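Local coordinates for phosphoethanolamine N-methyltransferase 1 (Haemonchus contortus, PDB 4KRG), which catalyses transfer of a methyl group from S-adenosylmethionine to phosphoethanolamine, probably the first methylation of nematode phosphocholine biosynthesis, at residues T266-E269 with K270-E274. Numbering follows the deposited sequence.
Sequences TWDE and KLDNE
K270 lies across the indole of W267 in an i to i+3 cation-pi pair on the last turns of helix 249-271. Its ammonium stands over one face of the six-membered ring, K270 NZ lying 3.9 Å from the ring centroid, and its aliphatic chain fills the way there, with K270 CD 3.5 Å from W267 CZ3. Lysine suits this place because its greasy methylenes can lie on the aromatic rim while the charge at the tip meets the pi cloud, and the indole offers a broad, flat apolar surface to both. The chain reaches the ring fully extended, CG standing beside the backbone N (chi1 -63°). This side of the helix faces solvent, although the lysine lies close on the ring. W267, partly exposed, bridges the two sides: its ring also meets that of Y333 and touches L334. The packed part belongs to D268 and L271, both buried: L271 sets its branched apolar chain on L334 and T337 of helix 332-345, and D268 also touches T337. A carboxylate can be buried at D268 because its OD2 forms salt bridges with K265 and R336, which probably keep it ionised.

One turn on, D272 points the same way as D268, their carboxylate planes only 15° apart. The like charges, D268 OD1 and D272 OD1 4.4 Å apart, would repel, a cost probably eased by the cations on D268 and by a shared water. The backbone is held by L271 N to W267 O at 2.9 Å and by D272 N to D268 O, after which a type I turn from L271 to E274 leads the chain away, E274 being tied to H311. Between the two aspartates a water donates one hydrogen to D268 OD1, at 2.8 Å, and the other to D272 OD1, at 2.7 Å.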
# COMPACT_ATOMS: atom_id res chain seq x y z
N THR A 266 -5.11 4.67 18.05
CA THR A 266 -4.69 5.93 18.68
C THR A 266 -4.30 6.97 17.63
O THR A 266 -4.50 8.17 17.83
CB THR A 266 -3.53 5.75 19.68
OG1 THR A 266 -2.30 5.57 18.98
CG2 THR A 266 -3.79 4.56 20.60
N TRP A 267 -3.73 6.52 16.51
CA TRP A 267 -3.37 7.43 15.44
C TRP A 267 -4.61 7.98 14.72
O TRP A 267 -4.66 9.16 14.38
CB TRP A 267 -2.37 6.79 14.48
CG TRP A 267 -0.99 6.75 15.08
CD1 TRP A 267 -0.25 5.64 15.37
CD2 TRP A 267 -0.21 7.87 15.49
NE1 TRP A 267 0.95 6.01 15.92
CE2 TRP A 267 1.00 7.37 16.02
CE3 TRP A 267 -0.41 9.26 15.47
CZ2 TRP A 267 2.00 8.21 16.51
CZ3 TRP A 267 0.58 10.08 15.96
CH2 TRP A 267 1.77 9.56 16.47
N ASP A 268 -5.60 7.12 14.51
CA ASP A 268 -6.88 7.58 13.97
C ASP A 268 -7.46 8.70 14.83
O ASP A 268 -7.98 9.69 14.32
CB ASP A 268 -7.89 6.44 13.88
CG ASP A 268 -7.39 5.28 13.05
OD1 ASP A 268 -6.49 5.49 12.21
OD2 ASP A 268 -7.92 4.17 13.23
N GLU A 269 -7.37 8.55 16.14
CA GLU A 269 -7.90 9.54 17.08
C GLU A 269 -7.17 10.86 17.00
O GLU A 269 -7.75 11.91 17.24
CB GLU A 269 -7.82 9.02 18.51
CG GLU A 269 -8.71 7.84 18.81
CD GLU A 269 -8.57 7.36 20.24
OE1 GLU A 269 -7.47 7.53 20.82
OE2 GLU A 269 -9.55 6.81 20.79
N LYS A 270 -5.88 10.81 16.70
CA LYS A 270 -5.10 12.03 16.60
C LYS A 270 -5.31 12.74 15.27
O LYS A 270 -5.35 13.97 15.21
CB LYS A 270 -3.61 11.74 16.80
CG LYS A 270 -3.27 11.19 18.17
CD LYS A 270 -1.76 11.02 18.32
CE LYS A 270 -1.42 10.25 19.58
NZ LYS A 270 0.01 9.80 19.60
N LEU A 271 -5.48 11.97 14.20
CA LEU A 271 -5.38 12.54 12.86
C LEU A 271 -6.67 12.67 12.04
O LEU A 271 -6.72 13.45 11.10
CB LEU A 271 -4.33 11.77 12.05
CG LEU A 271 -2.89 12.14 12.36
CD1 LEU A 271 -1.92 11.23 11.64
CD2 LEU A 271 -2.64 13.58 11.96
N ASP A 272 -7.71 11.91 12.39
CA ASP A 272 -8.89 11.87 11.53
C ASP A 272 -9.68 13.19 11.41
O ASP A 272 -10.30 13.46 10.39
CB ASP A 272 -9.83 10.74 11.94
CG ASP A 272 -9.30 9.36 11.56
OD1 ASP A 272 -8.29 9.27 10.83
OD2 ASP A 272 -9.92 8.37 12.01
N ASN A 273 -9.64 14.02 12.44
CA ASN A 273 -10.36 15.29 12.36
C ASN A 273 -9.52 16.45 11.81
O ASN A 273 -9.93 17.61 11.90
CB ASN A 273 -10.97 15.67 13.71
CG ASN A 273 -12.21 14.86 14.03
OD1 ASN A 273 -13.04 14.60 13.15
ND2 ASN A 273 -12.34 14.45 15.28
N GLU A 274 -8.36 16.14 11.25
CA GLU A 274 -7.47 17.19 10.77
C GLU A 274 -8.14 18.03 9.69
O GLU A 274 -8.37 17.56 8.57
CB GLU A 274 -6.15 16.62 10.23
CG GLU A 274 -5.08 17.69 10.06
CD GLU A 274 -3.86 17.27 9.26
OE1 GLU A 274 -4.03 16.55 8.25
OE2 GLU A 274 -2.74 17.68 9.63
O HOH W 1 -7.42 6.88 9.97